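Side-chain contacts in vacuolar protein sorting-associated protein 54 (Mus musculus, PDB 3N1E), which probably acts, as a subunit of the GARP complex, in retrograde transport from early and late endosomes to the trans-Golgi network: residues A[55-58]-A[59-63]; A[93-96]-A[97-100]. All blocks are in the same frame, centred on the assembly; numbering follows the deposited sequence.

The two contacts belong to successive helices of this all-helical C-terminal domain of Vps54. Interaction 1 lies midway along helix 52-68, and interaction 2 covers the last residues of helix 74-98 and the two beyond, so the first is complete before the second begins. Their centres are 21 Å apart and their nearest atoms about 10 Å, without touching. Helix 74-98 nevertheless links the two: its earlier residues Phe81, Ile84 and Tyr88 pack on Ile57 and Met61 of interaction 1, while its far end is part of interaction 2. One contact thus belongs to the body of the helical packing, the other to a helix terminus further from the centre of the chain.

Interaction 1: residues A[55-58]-A[59-63]; sequences RNIC and KQMTK
Arg55 begins this piece of helix by giving its carbonyl oxygen to the next turn: Lys59 N donates to Arg55 O at 2.9 Å. The two long side chains leave the contact, and the guanidinium of Arg55 is taken up by the carbonyl of Pro50, hydrogen-bonded through NH1. Lys59 stays close only at its root, where CB lies 3.4 Å from Arg55 O.

Asn56 repeats the helical bond, with Gln60 N as donor. The side chain of Gln60 comes close to the same carbonyl oxygen: its CG is anti to its own carbonyl carbon (chi1 -57°), which carries that methylene to 3.4 Å from Asn56 O.

Ile57 brings the apolar contact. Its carbonyl receives Met61 N at 3.0 Å, and on the buried side of the helix the two side chains run side by side in the same direction. Met61 has two conformers; in the one described here the touching atoms are the CG2 branch of Ile57 and CG of Met61, 4.2 Å apart, a loose methyl-to-methylene contact.

Cys58 offers the doubly used acceptor. Thr62 N donates to Cys58 O, and in the conformer described here Thr62 OG1 does so too, each at 3.0 Å; they arrive from opposite faces of the carbonyl plane. The hydroxyl can do this because OG1 lies beside the backbone N of its own residue (chi1 -69°), turned back toward the preceding turn; Thr62 also has a second conformer.

Around this i to i+4 pattern of an alpha-helix, three helices close in. Ile57 and Met61 meet Phe36 of helix 17-40 and also face helix 74-98 at Tyr88, Phe81 and Ile84, whereas Cys58 and Thr62 turn to helix 107-124, Cys58 touching Phe118 and Tyr119 and both meeting Asn122.

Interaction 2: residues A[93-96]-A[97-100]; sequences KKQL and SHLN
Gln95 and Leu99 cross at an angle one helical turn apart, and the glutamine lays CG and the nitrogen end of its amide against the leucine. Its CG is 3.8 Å from Leu99 CD1, and its amide nitrogen NE2 is 3.9 Å from Leu99 CD2, so the aliphatic part and the polar end both rest on the isobutyl group. The chain reaches there by running out with CG opposite the backbone N (chi1 -178°) and then bending at chi2 (70°), which swings the amide along the helix toward the later residues. NE2 is held at the far end by the carbonyl of Tyr43, a hydrogen bond that helps to fix the rotation of the amide.

The oxygen end of that amide comes near His98. The two side chains point the same way, their planes only 22° apart, with OE1 of Gln95 3.7 Å from His98 CD2; this is an oblique van der Waals approach.

Beneath them the backbone is ending its helix. Leu99 N still donates to Gln95 O at 2.9 Å, as Ser97 N does to Lys93 O and His98 N to Lys94 O, but Asn100 leaves helical geometry with positive phi and forms a Schellman motif at the C-terminus of helix 74-98; within it, Asn100 N donates to Ser97 O.

Leu99 extends the contact outward by touching Glu44 and Val45 in the loop after helix 17-40, where Gln95 also meets Glu44. Leu96 turns elsewhere, packing on Trp140, while Lys93 NZ is hydrogen-bonded to the carbonyl of Glu141, the last residue of the chain.

Interaction 1: residues A[55-58]-A[59-63]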
ATOM      1  N   ARG A  55      -6.265   1.455 -11.920  1.00  7.54           N
ATOM      2  CA  ARG A  55      -7.482   0.697 -11.588  1.00  7.06           C
ATOM      3  C   ARG A  55      -7.131  -0.694 -11.061  1.00  9.49           C
ATOM      4  O   ARG A  55      -7.716  -1.172 -10.089  1.00 11.24           O
ATOM      5  CB  ARG A  55      -8.435   0.570 -12.793  1.00 11.31           C
ATOM      6  CG  ARG A  55      -9.016   1.889 -13.230  1.00 11.86           C
ATOM      7  CD  ARG A  55     -10.211   1.704 -14.201  1.00 13.56           C
ATOM      8  NE  ARG A  55      -9.906   0.909 -15.400  1.00 18.56           N
ATOM      9  CZ  ARG A  55      -9.456   1.377 -16.578  1.00 20.86           C
ATOM     10  NH1 ARG A  55      -9.127   2.657 -16.773  1.00 14.76           N
ATOM     11  NH2 ARG A  55      -9.310   0.527 -17.587  1.00 19.70           N
ATOM     12  N   ASN A  56      -6.151  -1.319 -11.711  1.00 11.81           N
ATOM     13  CA  ASN A  56      -5.746  -2.661 -11.324  0.50 14.60           C
ATOM     14  C   ASN A  56      -5.058  -2.675  -9.976  1.00 14.05           C
ATOM     15  O   ASN A  56      -5.405  -3.500  -9.128  1.00 14.22           O
ATOM     16  CB  ASN A  56      -4.869  -3.275 -12.402  0.50 11.50           C
ATOM     17  CG  ASN A  56      -5.671  -3.752 -13.561  0.50 22.83           C
ATOM     18  OD1 ASN A  56      -6.667  -4.466 -13.384  0.50 29.13           O
ATOM     19  ND2 ASN A  56      -5.266  -3.363 -14.764  0.50 25.40           N
ATOM     20  N   ILE A  57      -4.122  -1.749  -9.754  1.00  9.45           N
ATOM     21  CA  ILE A  57      -3.451  -1.609  -8.454  1.00  8.05           C
ATOM     22  C   ILE A  57      -4.519  -1.440  -7.360  1.00 10.00           C
ATOM     23  O   ILE A  57      -4.541  -2.160  -6.354  1.00 11.85           O
ATOM     24  CB  ILE A  57      -2.489  -0.397  -8.451  1.00 10.80           C
ATOM     25  CG1 ILE A  57      -1.252  -0.710  -9.311  1.00 15.28           C
ATOM     26  CG2 ILE A  57      -2.066  -0.022  -7.002  1.00 12.81           C
ATOM     27  CD1 ILE A  57      -0.386   0.502  -9.656  1.00 20.69           C
ATOM     28  N   CYS A  58      -5.434  -0.509  -7.572  1.00  8.74           N
ATOM     29  CA  CYS A  58      -6.426  -0.234  -6.526  1.00 10.56           C
ATOM     30  C   CYS A  58      -7.385  -1.395  -6.300  1.00  9.86           C
ATOM     31  O   CYS A  58      -7.760  -1.650  -5.151  1.00 10.39           O
ATOM     32  CB  CYS A  58      -7.183   1.066  -6.806  1.00  8.80           C
ATOM     33  SG  CYS A  58      -6.067   2.500  -6.674  1.00 12.86           S
ATOM     34  N   LYS A  59      -7.771  -2.105  -7.368  1.00  8.57           N
ATOM     35  CA  LYS A  59      -8.617  -3.276  -7.198  1.00  9.06           C
ATOM     36  C   LYS A  59      -7.911  -4.328  -6.327  1.00 11.33           C
ATOM     37  O   LYS A  59      -8.535  -4.893  -5.425  1.00  9.44           O
ATOM     38  CB  LYS A  59      -9.015  -3.886  -8.549  1.00 12.02           C
ATOM     39  CG  LYS A  59     -10.058  -4.985  -8.427  1.00 25.67           C
ATOM     40  CD  LYS A  59     -10.730  -5.311  -9.768  1.00 48.08           C
ATOM     41  CE  LYS A  59     -12.176  -5.772  -9.525  1.00 50.04           C
ATOM     42  NZ  LYS A  59     -12.619  -6.986 -10.287  1.00 61.61           N
ATOM     43  N   GLN A  60      -6.623  -4.570  -6.582  1.00 10.60           N
ATOM     44  CA  GLN A  60      -5.892  -5.587  -5.785  1.00  9.33           C
ATOM     45  C   GLN A  60      -5.665  -5.171  -4.345  1.00 12.04           C
ATOM     46  O   GLN A  60      -5.718  -6.014  -3.448  1.00 13.33           O
ATOM     47  CB  GLN A  60      -4.603  -6.061  -6.472  1.00  7.70           C
ATOM     48  CG  GLN A  60      -4.821  -6.619  -7.861  1.00 11.20           C
ATOM     49  CD  GLN A  60      -5.937  -7.655  -7.943  1.00 14.71           C
ATOM     50  OE1 GLN A  60      -5.989  -8.576  -7.150  1.00 18.44           O
ATOM     51  NE2 GLN A  60      -6.858  -7.456  -8.870  1.00 28.49           N
ATOM     52  N   MET A  61      -5.457  -3.874  -4.109  1.00  9.37           N
ATOM     53  CA  MET A  61      -5.328  -3.320  -2.763  0.50  9.33           C
ATOM     54  C   MET A  61      -6.631  -3.531  -1.988  1.00 14.61           C
ATOM     55  O   MET A  61      -6.633  -3.894  -0.815  1.00 13.36           O
ATOM     56  CB  MET A  61      -4.996  -1.821  -2.845  0.50  8.85           C
ATOM     57  CG  MET A  61      -3.616  -1.518  -3.407  0.50 12.99           C
ATOM     58  SD  MET A  61      -2.379  -1.715  -2.137  0.50 23.09           S
ATOM     59  CE  MET A  61      -2.973  -3.246  -1.439  0.50 46.49           C
ATOM     60  N   THR A  62      -7.746  -3.299  -2.672  1.00 10.55           N
ATOM     61  CA  THR A  62      -9.080  -3.504  -2.113  0.50 10.25           C
ATOM     62  C   THR A  62      -9.300  -4.972  -1.765  1.00 12.45           C
ATOM     63  O   THR A  62      -9.785  -5.306  -0.691  1.00 11.39           O
ATOM     64  CB  THR A  62     -10.152  -3.042  -3.128  0.50  8.55           C
ATOM     65  OG1 THR A  62     -10.079  -1.618  -3.250  0.50 11.10           O
ATOM     66  CG2 THR A  62     -11.562  -3.456  -2.713  0.50 11.84           C
ATOM     67  N   LYS A  63      -8.943  -5.847  -2.704  1.00 10.83           N
ATOM     68  CA  LYS A  63      -9.157  -7.275  -2.496  1.00 13.50           C
ATOM     69  C   LYS A  63      -8.274  -7.773  -1.350  1.00 13.77           C
ATOM     70  O   LYS A  63      -8.694  -8.634  -0.571  1.00 16.16           O
ATOM     71  CB  LYS A  63      -8.872  -8.073  -3.774  1.00 15.21           C
ATOM     72  CG  LYS A  63      -9.923  -7.944  -4.843  1.00 24.24           C
ATOM     73  CD  LYS A  63     -11.182  -8.747  -4.544  1.00 34.33           C
ATOM     74  CE  LYS A  63     -12.122  -8.724  -5.754  1.00 65.72           C
ATOM     75  NZ  LYS A  63     -13.556  -8.668  -5.333  1.00 59.32           N
TER

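Interaction 2: residues A[93-96]-A[97-100]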
ATOM      1  N   LYS A  93       7.872   6.096  -8.329  1.00  8.79           N
ATOM      2  CA  LYS A  93       8.993   7.047  -8.436  1.00 10.62           C
ATOM      3  C   LYS A  93       9.961   6.598  -9.551  1.00 10.40           C
ATOM      4  O   LYS A  93      10.371   7.431 -10.364  1.00 11.72           O
ATOM      5  CB  LYS A  93       9.720   7.191  -7.097  1.00 12.24           C
ATOM      6  CG  LYS A  93      10.728   8.369  -7.042  1.00 19.08           C
ATOM      7  CD  LYS A  93      10.945   8.779  -5.580  1.00 29.94           C
ATOM      8  CE  LYS A  93      12.145   8.093  -4.986  1.00 48.28           C
ATOM      9  NZ  LYS A  93      13.391   8.905  -5.135  1.00 62.08           N
ATOM     10  N   LYS A  94      10.286   5.299  -9.612  1.00 10.39           N
ATOM     11  CA  LYS A  94      11.205   4.775 -10.634  0.50  9.55           C
ATOM     12  C   LYS A  94      10.663   5.051 -12.044  1.00 12.80           C
ATOM     13  O   LYS A  94      11.401   5.479 -12.951  1.00 12.87           O
ATOM     14  CB  LYS A  94      11.420   3.270 -10.413  0.50 12.08           C
ATOM     15  CG  LYS A  94      12.428   2.605 -11.313  0.50 17.57           C
ATOM     16  CD  LYS A  94      12.994   1.357 -10.632  0.50 19.42           C
ATOM     17  CE  LYS A  94      13.900   1.777  -9.479  0.50 25.64           C
ATOM     18  NZ  LYS A  94      14.285   0.666  -8.542  0.50 39.41           N
ATOM     19  N   GLN A  95       9.375   4.803 -12.230  1.00 11.71           N
ATOM     20  CA  GLN A  95       8.780   4.961 -13.550  1.00 10.52           C
ATOM     21  C   GLN A  95       8.670   6.427 -13.938  1.00 13.56           C
ATOM     22  O   GLN A  95       8.898   6.784 -15.097  1.00 12.16           O
ATOM     23  CB  GLN A  95       7.427   4.232 -13.643  1.00  9.10           C
ATOM     24  CG  GLN A  95       6.767   4.333 -15.043  1.00 11.34           C
ATOM     25  CD  GLN A  95       7.499   3.521 -16.144  1.00 16.93           C
ATOM     26  OE1 GLN A  95       8.626   3.030 -15.948  1.00 18.00           O
ATOM     27  NE2 GLN A  95       6.842   3.370 -17.303  1.00 17.28           N
ATOM     28  N   LEU A  96       8.347   7.291 -12.979  1.00  8.93           N
ATOM     29  CA  LEU A  96       8.224   8.704 -13.303  1.00  7.64           C
ATOM     30  C   LEU A  96       9.589   9.219 -13.740  1.00 11.24           C
ATOM     31  O   LEU A  96       9.686  10.024 -14.676  1.00 12.43           O
ATOM     32  CB  LEU A  96       7.703   9.518 -12.120  1.00 12.37           C
ATOM     33  CG  LEU A  96       6.258   9.201 -11.745  1.00 10.27           C
ATOM     34  CD1 LEU A  96       5.917   9.917 -10.466  1.00  9.92           C
ATOM     35  CD2 LEU A  96       5.260   9.572 -12.846  1.00  9.04           C
ATOM     36  N   SER A  97      10.632   8.713 -13.095  1.00  9.54           N
ATOM     37  CA  SER A  97      11.985   9.138 -13.426  0.50 14.20           C
ATOM     38  C   SER A  97      12.355   8.654 -14.814  1.00 14.74           C
ATOM     39  O   SER A  97      12.944   9.409 -15.608  1.00 14.99           O
ATOM     40  CB  SER A  97      12.968   8.613 -12.390  0.50 14.15           C
ATOM     41  OG  SER A  97      12.854   9.380 -11.207  0.50 17.88           O
ATOM     42  N   HIS A  98      12.010   7.405 -15.090  1.00 13.06           N
ATOM     43  CA  HIS A  98      12.251   6.791 -16.400  1.00 14.44           C
ATOM     44  C   HIS A  98      11.570   7.579 -17.518  1.00 21.30           C
ATOM     45  O   HIS A  98      12.181   7.854 -18.565  1.00 17.16           O
ATOM     46  CB  HIS A  98      11.837   5.321 -16.395  1.00 17.24           C
ATOM     47  CG  HIS A  98      11.862   4.686 -17.751  1.00 21.95           C
ATOM     48  ND1 HIS A  98      13.037   4.336 -18.380  1.00 25.57           N
ATOM     49  CD2 HIS A  98      10.860   4.343 -18.596  1.00 22.74           C
ATOM     50  CE1 HIS A  98      12.758   3.807 -19.559  1.00 29.88           C
ATOM     51  NE2 HIS A  98      11.446   3.805 -19.718  1.00 28.83           N
ATOM     52  N   LEU A  99      10.322   7.993 -17.269  1.00 12.25           N
ATOM     53  CA  LEU A  99       9.521   8.739 -18.234  1.00 14.47           C
ATOM     54  C   LEU A  99       9.845  10.228 -18.258  1.00 15.86           C
ATOM     55  O   LEU A  99       9.291  10.950 -19.085  1.00 15.24           O
ATOM     56  CB  LEU A  99       8.028   8.542 -17.923  1.00 10.03           C
ATOM     57  CG  LEU A  99       7.361   7.175 -18.011  1.00 14.54           C
ATOM     58  CD1 LEU A  99       5.949   7.233 -17.419  1.00 17.33           C
ATOM     59  CD2 LEU A  99       7.326   6.621 -19.425  1.00 19.53           C
ATOM     60  N   ASN A 100      10.741  10.695 -17.378  1.00 12.96           N
ATOM     61  CA  ASN A 100      11.087  12.119 -17.255  1.00 13.01           C
ATOM     62  C   ASN A 100       9.881  13.025 -17.014  1.00 13.99           C
ATOM     63  O   ASN A 100       9.743  14.133 -17.589  1.00 14.68           O
ATOM     64  CB  ASN A 100      11.888  12.619 -18.474  1.00 13.94           C
ATOM     65  CG  ASN A 100      13.273  12.036 -18.529  1.00 17.11           C
ATOM     66  OD1 ASN A 100      13.641  11.392 -19.504  1.00 22.52           O
ATOM     67  ND2 ASN A 100      14.052  12.267 -17.495  1.00 19.73           N
TER